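Local coordinates for protein histone-lysine N-methyltransferase, H3 lysine-9 specific SUVH4 (Arabidopsis thaliana, PDB 4QEO) that methylates the histone H3 tail to mark chromatin for silencing, using an SRA domain that binds methylated DNA and a SET domain that carries the active site, at residues A[103-108]-A[151-156]; A[86-91]-A[126-131]. All blocks are in the same frame, centred on the assembly; numbering follows the deposited sequence.

Interaction 1: A[103-108]-A[151-156]; sequences KLPLAV and GNLALK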
loop_
_atom_site.group_PDB
_atom_site.type_symbol
_atom_site.label_atom_id
_atom_site.label_comp_id
_atom_site.label_asym_id
_atom_site.label_seq_id
_atom_site.Cartn_x
_atom_site.Cartn_y
_atom_site.Cartn_z
ATOM N N LYS A 103 -28.734 25.612 -2.496
ATOM C CA LYS A 103 -28.133 26.601 -3.376
ATOM C C LYS A 103 -26.727 26.134 -3.724
ATOM O O LYS A 103 -25.946 25.816 -2.836
ATOM C CB LYS A 103 -28.079 27.965 -2.685
ATOM C CG LYS A 103 -27.465 29.070 -3.532
ATOM C CD LYS A 103 -28.498 30.125 -3.905
ATOM C CE LYS A 103 -27.850 31.391 -4.478
ATOM N NZ LYS A 103 -28.211 32.627 -3.701
ATOM N N LEU A 104 -26.406 26.070 -5.017
ATOM C CA LEU A 104 -25.076 25.676 -5.465
ATOM C C LEU A 104 -24.238 26.933 -5.698
ATOM O O LEU A 104 -24.790 28.007 -5.899
ATOM C CB LEU A 104 -25.166 24.858 -6.769
ATOM C CG LEU A 104 -25.451 23.358 -6.667
ATOM C CD1 LEU A 104 -24.228 22.609 -6.148
ATOM C CD2 LEU A 104 -26.660 23.075 -5.776
ATOM N N PRO A 105 -22.903 26.818 -5.683
ATOM C CA PRO A 105 -22.049 25.638 -5.490
ATOM C C PRO A 105 -22.030 25.173 -4.046
ATOM O O PRO A 105 -22.349 25.960 -3.144
ATOM C CB PRO A 105 -20.659 26.150 -5.876
ATOM C CG PRO A 105 -20.724 27.633 -5.563
ATOM C CD PRO A 105 -22.114 28.036 -5.937
ATOM N N LEU A 106 -21.666 23.910 -3.834
ATOM C CA LEU A 106 -21.568 23.377 -2.472
ATOM C C LEU A 106 -20.257 22.654 -2.311
ATOM O O LEU A 106 -19.937 21.801 -3.119
ATOM C CB LEU A 106 -22.659 22.341 -2.205
ATOM C CG LEU A 106 -24.031 22.723 -1.692
ATOM C CD1 LEU A 106 -24.855 21.452 -1.610
ATOM C CD2 LEU A 106 -23.933 23.439 -0.333
ATOM N N ALA A 107 -19.509 22.942 -1.260
ATOM C CA ALA A 107 -18.248 22.232 -1.054
ATOM C C ALA A 107 -18.506 20.819 -0.535
ATOM O O ALA A 107 -19.503 20.588 0.176
ATOM C CB ALA A 107 -17.364 23.016 -0.085
ATOM N N VAL A 108 -17.636 19.868 -0.899
ATOM C CA VAL A 108 -17.755 18.503 -0.393
ATOM C C VAL A 108 -16.488 17.989 0.279
ATOM O O VAL A 108 -16.561 17.076 1.088
ATOM C CB VAL A 108 -18.199 17.485 -1.478
ATOM C CG1 VAL A 108 -19.569 17.893 -2.043
ATOM C CG2 VAL A 108 -17.143 17.336 -2.588
ATOM N N GLY A 151 -14.814 28.195 -4.359
ATOM C CA GLY A 151 -14.773 27.397 -3.154
ATOM C C GLY A 151 -15.228 28.137 -1.909
ATOM O O GLY A 151 -15.755 27.550 -1.031
ATOM N N ASN A 152 -14.929 29.413 -1.845
ATOM C CA ASN A 152 -15.378 30.259 -0.787
ATOM C C ASN A 152 -16.899 30.406 -0.739
ATOM O O ASN A 152 -17.473 30.255 0.289
ATOM C CB ASN A 152 -14.681 31.604 -0.875
ATOM C CG ASN A 152 -13.162 31.493 -0.869
ATOM O OD1 ASN A 152 -12.604 30.499 -0.510
ATOM N ND2 ASN A 152 -12.517 32.540 -1.277
ATOM N N LEU A 153 -17.527 30.615 -1.882
ATOM C CA LEU A 153 -18.980 30.622 -2.000
ATOM C C LEU A 153 -19.553 29.229 -1.645
ATOM O O LEU A 153 -20.579 29.115 -0.956
ATOM C CB LEU A 153 -19.388 31.063 -3.415
ATOM C CG LEU A 153 -20.891 31.077 -3.707
ATOM C CD1 LEU A 153 -21.650 32.044 -2.756
ATOM C CD2 LEU A 153 -21.139 31.418 -5.186
ATOM N N ALA A 154 -18.862 28.181 -2.092
ATOM C CA ALA A 154 -19.291 26.801 -1.862
ATOM C C ALA A 154 -19.319 26.453 -0.370
ATOM O O ALA A 154 -20.299 25.854 0.142
ATOM C CB ALA A 154 -18.374 25.817 -2.648
ATOM N N LEU A 155 -18.252 26.831 0.332
ATOM C CA LEU A 155 -18.189 26.650 1.798
ATOM C C LEU A 155 -19.240 27.501 2.501
ATOM O O LEU A 155 -19.837 27.082 3.506
ATOM C CB LEU A 155 -16.796 26.997 2.324
ATOM C CG LEU A 155 -15.702 25.958 1.985
ATOM C CD1 LEU A 155 -14.323 26.515 2.329
ATOM C CD2 LEU A 155 -15.976 24.677 2.759
ATOM N N LYS A 156 -19.472 28.708 1.985
ATOM C CA LYS A 156 -20.546 29.541 2.556
ATOM C C LYS A 156 -21.900 28.834 2.463
ATOM O O LYS A 156 -22.694 28.833 3.416
ATOM C CB LYS A 156 -20.582 30.918 1.861
ATOM C CG LYS A 156 -21.958 31.615 1.813
ATOM C CD LYS A 156 -21.826 32.970 1.042
ATOM C CE LYS A 156 -23.182 33.581 0.622
ATOM N NZ LYS A 156 -23.953 34.073 1.791
#

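Interaction 2: A[86-91]-A[126-131]; sequences NGIDYM and VTYTGQ. With nucleotides of chain B; nucleotides of chain C.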
loop_
_atom_site.group_PDB
_atom_site.type_symbol
_atom_site.label_atom_id
_atom_site.label_comp_id
_atom_site.label_asym_id
_atom_site.label_seq_id
_atom_site.Cartn_x
_atom_site.Cartn_y
_atom_site.Cartn_z
ATOM N N ASN A 86 -6.051 22.210 -6.051
ATOM C CA ASN A 86 -7.041 22.945 -5.252
ATOM C C ASN A 86 -7.350 22.361 -3.888
ATOM O O ASN A 86 -7.623 21.169 -3.775
ATOM C CB ASN A 86 -8.366 23.057 -5.996
ATOM C CG ASN A 86 -8.242 23.829 -7.274
ATOM O OD1 ASN A 86 -7.214 23.762 -7.945
ATOM N ND2 ASN A 86 -9.272 24.604 -7.604
ATOM N N GLY A 87 -7.348 23.220 -2.866
ATOM C CA GLY A 87 -7.686 22.812 -1.515
ATOM C C GLY A 87 -9.159 22.490 -1.367
ATOM O O GLY A 87 -9.548 21.638 -0.565
ATOM N N ILE A 88 -9.987 23.160 -2.158
ATOM C CA ILE A 88 -11.427 23.018 -2.017
ATOM C C ILE A 88 -12.057 22.381 -3.250
ATOM O O ILE A 88 -11.976 22.924 -4.357
ATOM C CB ILE A 88 -12.115 24.386 -1.788
ATOM C CG1 ILE A 88 -11.498 25.103 -0.571
ATOM C CG2 ILE A 88 -13.623 24.175 -1.598
ATOM C CD1 ILE A 88 -11.942 26.582 -0.408
ATOM N N ASP A 89 -12.706 21.241 -3.038
ATOM C CA ASP A 89 -13.452 20.560 -4.084
ATOM C C ASP A 89 -14.951 20.778 -3.859
ATOM O O ASP A 89 -15.460 20.592 -2.745
ATOM C CB ASP A 89 -13.117 19.060 -4.052
ATOM C CG ASP A 89 -13.282 18.419 -5.412
ATOM O OD1 ASP A 89 -13.149 19.153 -6.420
ATOM O OD2 ASP A 89 -13.532 17.199 -5.472
ATOM N N TYR A 90 -15.656 21.201 -4.903
ATOM C CA TYR A 90 -17.078 21.520 -4.752
ATOM C C TYR A 90 -17.935 21.157 -5.952
ATOM O O TYR A 90 -17.440 21.006 -7.066
ATOM C CB TYR A 90 -17.261 22.997 -4.415
ATOM C CG TYR A 90 -16.792 23.988 -5.474
ATOM C CD1 TYR A 90 -17.665 24.448 -6.443
ATOM C CD2 TYR A 90 -15.483 24.475 -5.483
ATOM C CE1 TYR A 90 -17.271 25.365 -7.390
ATOM C CE2 TYR A 90 -15.066 25.403 -6.441
ATOM C CZ TYR A 90 -15.978 25.840 -7.386
ATOM O OH TYR A 90 -15.621 26.754 -8.338
ATOM N N MET A 91 -19.224 20.977 -5.699
ATOM C CA MET A 91 -20.206 20.783 -6.752
ATOM C C MET A 91 -20.448 22.129 -7.373
ATOM O O MET A 91 -20.837 23.073 -6.674
ATOM C CB MET A 91 -21.529 20.262 -6.174
ATOM C CG MET A 91 -21.471 18.838 -5.640
ATOM S SD MET A 91 -23.049 18.459 -4.845
ATOM C CE MET A 91 -22.836 16.700 -4.662
ATOM N N VAL A 126 -11.191 23.740 13.448
ATOM C CA VAL A 126 -10.248 24.248 12.461
ATOM C C VAL A 126 -10.708 25.627 11.983
ATOM O O VAL A 126 -11.902 25.871 11.869
ATOM C CB VAL A 126 -10.182 23.279 11.247
ATOM C CG1 VAL A 126 -9.418 23.887 10.090
ATOM C CG2 VAL A 126 -9.520 21.956 11.667
ATOM N N THR A 127 -9.758 26.528 11.732
ATOM C CA THR A 127 -10.064 27.762 11.031
ATOM C C THR A 127 -9.374 27.669 9.677
ATOM O O THR A 127 -8.154 27.762 9.588
ATOM C CB THR A 127 -9.584 28.998 11.817
ATOM O OG1 THR A 127 -10.155 28.961 13.126
ATOM C CG2 THR A 127 -10.056 30.303 11.125
ATOM N N TYR A 128 -10.161 27.429 8.636
ATOM C CA TYR A 128 -9.634 27.134 7.301
ATOM C C TYR A 128 -9.766 28.372 6.419
ATOM O O TYR A 128 -10.861 28.941 6.285
ATOM C CB TYR A 128 -10.442 25.988 6.696
ATOM C CG TYR A 128 -9.879 25.427 5.410
ATOM C CD1 TYR A 128 -8.742 24.635 5.414
ATOM C CD2 TYR A 128 -10.501 25.675 4.195
ATOM C CE1 TYR A 128 -8.242 24.092 4.212
ATOM C CE2 TYR A 128 -10.023 25.143 3.018
ATOM C CZ TYR A 128 -8.895 24.356 3.028
ATOM O OH TYR A 128 -8.433 23.833 1.842
ATOM N N THR A 129 -8.652 28.811 5.839
ATOM C CA THR A 129 -8.697 29.966 4.971
ATOM C C THR A 129 -9.346 29.602 3.648
ATOM O O THR A 129 -9.110 28.517 3.119
ATOM C CB THR A 129 -7.300 30.515 4.712
ATOM O OG1 THR A 129 -6.575 30.541 5.942
ATOM C CG2 THR A 129 -7.364 31.946 4.120
ATOM N N GLY A 130 -10.141 30.521 3.098
ATOM C CA GLY A 130 -10.647 30.336 1.750
ATOM C C GLY A 130 -9.525 30.285 0.715
ATOM O O GLY A 130 -8.362 30.544 1.022
ATOM N N GLN A 131 -9.876 29.950 -0.519
ATOM C CA GLN A 131 -8.910 29.940 -1.618
ATOM C C GLN A 131 -8.760 31.359 -2.194
ATOM O O GLN A 131 -9.649 32.223 -2.050
ATOM C CB GLN A 131 -9.383 28.983 -2.726
ATOM C CG GLN A 131 -10.695 29.426 -3.400
ATOM C CD GLN A 131 -11.115 28.544 -4.581
ATOM O OE1 GLN A 131 -11.905 27.618 -4.416
ATOM N NE2 GLN A 131 -10.603 28.846 -5.781
ATOM N N1 5CM B 7 -4.372 24.712 0.989
ATOM C C2 5CM B 7 -4.182 24.864 2.368
ATOM N N3 5CM B 7 -4.997 25.604 3.121
ATOM C C4 5CM B 7 -6.017 26.226 2.596
ATOM C C5 5CM B 7 -6.232 26.087 1.159
ATOM C C5A 5CM B 7 -7.374 26.794 0.535
ATOM C C6 5CM B 7 -5.366 25.335 0.410
ATOM O O2 5CM B 7 -3.286 24.305 2.929
ATOM N N4 5CM B 7 -6.831 26.958 3.305
ATOM C "C1'" 5CM B 7 -3.405 23.966 0.217
ATOM C "C2'" 5CM B 7 -3.838 22.944 -0.820
ATOM C "C3'" 5CM B 7 -2.659 22.983 -1.762
ATOM C "C4'" 5CM B 7 -2.353 24.466 -1.815
ATOM O "O4'" 5CM B 7 -2.702 24.933 -0.534
ATOM O "O3'" 5CM B 7 -1.523 22.343 -1.207
ATOM C "C5'" 5CM B 7 -3.027 25.252 -2.943
ATOM O "O5'" 5CM B 7 -4.425 25.153 -3.032
ATOM P P 5CM B 7 -5.328 26.279 -3.622
ATOM O OP1 5CM B 7 -6.672 25.977 -3.263
ATOM O OP2 5CM B 7 -4.766 27.548 -3.333
ATOM P P DT B 6 -7.452 30.740 -6.998
ATOM O OP1 DT B 6 -8.582 30.788 -6.139
ATOM O OP2 DT B 6 -6.467 31.746 -6.889
ATOM O "O5'" DT B 6 -6.696 29.363 -6.889
ATOM C "C5'" DT B 6 -7.422 28.155 -6.760
ATOM C "C4'" DT B 6 -6.494 26.988 -6.971
ATOM O "O4'" DT B 6 -6.063 26.973 -8.341
ATOM C "C3'" DT B 6 -5.222 27.032 -6.124
ATOM O "O3'" DT B 6 -5.207 26.000 -5.142
ATOM C "C2'" DT B 6 -4.103 26.889 -7.135
ATOM C "C1'" DT B 6 -4.809 26.360 -8.360
ATOM N N1 DT B 6 -4.141 26.684 -9.631
ATOM C C2 DT B 6 -4.188 25.762 -10.645
ATOM O O2 DT B 6 -4.804 24.723 -10.566
ATOM N N3 DT B 6 -3.506 26.123 -11.777
ATOM C C4 DT B 6 -2.780 27.277 -11.979
ATOM O O4 DT B 6 -2.211 27.456 -13.040
ATOM C C5 DT B 6 -2.761 28.194 -10.868
ATOM C C7 DT B 6 -2.001 29.474 -10.995
ATOM C C6 DT B 6 -3.438 27.856 -9.764
ATOM P P DA C 11 -15.339 21.699 -11.682
ATOM O OP1 DA C 11 -13.937 21.684 -11.370
ATOM O OP2 DA C 11 -16.247 20.767 -11.065
ATOM O "O5'" DA C 11 -15.817 23.205 -11.588
ATOM C "C5'" DA C 11 -14.930 24.227 -11.169
ATOM C "C4'" DA C 11 -15.344 25.560 -11.746
ATOM O "O4'" DA C 11 -14.704 25.745 -13.016
ATOM C "C3'" DA C 11 -16.839 25.722 -11.998
ATOM O "O3'" DA C 11 -17.222 27.032 -11.600
ATOM C "C2'" DA C 11 -16.967 25.555 -13.497
ATOM C "C1'" DA C 11 -15.651 26.109 -13.990
ATOM N N9 DA C 11 -15.189 25.588 -15.269
ATOM C C8 DA C 11 -15.651 24.497 -15.957
ATOM N N7 DA C 11 -15.019 24.275 -17.079
ATOM C C5 DA C 11 -14.079 25.292 -17.139
ATOM C C6 DA C 11 -13.099 25.617 -18.087
ATOM N N6 DA C 11 -12.893 24.924 -19.203
ATOM N N1 DA C 11 -12.337 26.701 -17.854
ATOM C C2 DA C 11 -12.545 27.400 -16.736
ATOM N N3 DA C 11 -13.434 27.196 -15.771
ATOM C C4 DA C 11 -14.176 26.109 -16.034
HETATM O O HOH W 1 -11.524 25.306 -5.564
#

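Interaction 1: A[103-108]-A[151-156]
Pro105 and Ala107 bracket Ala154, so that the start of strand 106-112 lies directly on helix 151-161 within the SRA domain. The segment axes cross at 89° with a closest approach of 5.7 Å. The close approach is consistent with the small side chains of Ala107 and Ala154 at the crossing, their CB atoms 3.9 Å apart.

The polar links run through the backbone. Ala107 N gives a weak hydrogen bond to Ala154 O, long at 3.3 Å but fairly straight at 156°. Two residues earlier, the carbonyl O of Pro105 receives a CA-H...O contact from Ala154 CA (3.4 Å), and the same oxygen also accepts a hydrogen bond from His157 ND1, one turn further along the helix.

The apolar contacts flank this core. Pro105 CB meets Ala154 CB at 4.0 Å, while the CG-CD edge of the proline ring is met by Leu153, with Pro105 CD 3.6 Å from Leu153 CD2. Leu153 CG stands anti to the backbone N (chi1 178°), which carries its branch out across the proline ring at about a right angle. On the other flank, Leu155 starts away from the strand but turns back, so that CD2, with CG behind it, comes against Ala107 CB (3.6 Å from CD2). Replacing Pro105 by an alanine would probably strip Leu153 CD2 of its ring partner and let the cis peptide that precedes the proline revert to trans, displacing the carbonyl that receives Ala154 and His157.

Chemically, the junction is a methyl-lined seam: the one hydrogen bond between the two segments is weak, so close apolar fit probably carries most of this contact, with His157 adding a polar tie from the next turn of the helix.

Interaction 2: A[86-91]-A[126-131]
The 5-methylcytosine pocket of the SRA domain, which receives the base flipped out of the DNA as in other members of this family, is where Ile88 meets Tyr128 and Gln131. Ile88 CG1 approaches the Tyr128 ring at its edge, in plane, 3.9 Å from CE2, while Ile88 CD1 lies against the backbone N of Gln131. One face of the same tyrosine ring belongs to the DNA: N4 of 5CM7 of chain B sits 3.2 Å above it, offset toward the rim, with the base plane almost parallel to the ring. Tyr128 OH is bonded to Val111 O, which would limit its movement beneath the base.

Backbone atoms from both segments bind this nucleotide. Its N4 donates to Thr129 O (2.8 Å), reading the cytosine amino group, and Gly87 N donates to its OP1 at 2.9 Å and 177°. Gln131 grips the preceding phosphate: CG lies between the backbone N and the carbonyl carbon (chi1 64°), the chain beyond is extended, and NE2 donates to OP1 of DT6 of chain B at 2.8 Å and 170°.

With the amide turned this way, its oxygen faces back into the protein, where one water donates to Gln131 OE1 (2.6 Å) and to Ile88 O (2.7 Å) and accepts from Asn86 ND2.

How the interactions relate
From the N terminus, the chain passes through 86-91, 103-108, 126-131 and 151-156 in turn. Interaction 2 closes the loop from the first to the third, and interaction 1 the loop from the second to the fourth; the two therefore cross rather than nest, with centres about 9 Å apart. Strands 88-91 and 106-112 are antiparallel neighbours in one sheet, joined between the contacts by Met91 N and Leu106 O. A second tie is Asn152 OD1 to Gln131 N, linking the helix to the segment that follows strand 125-129. Together they fasten helix 151-161 to the sheet and to the DNA-binding side of the SRA domain.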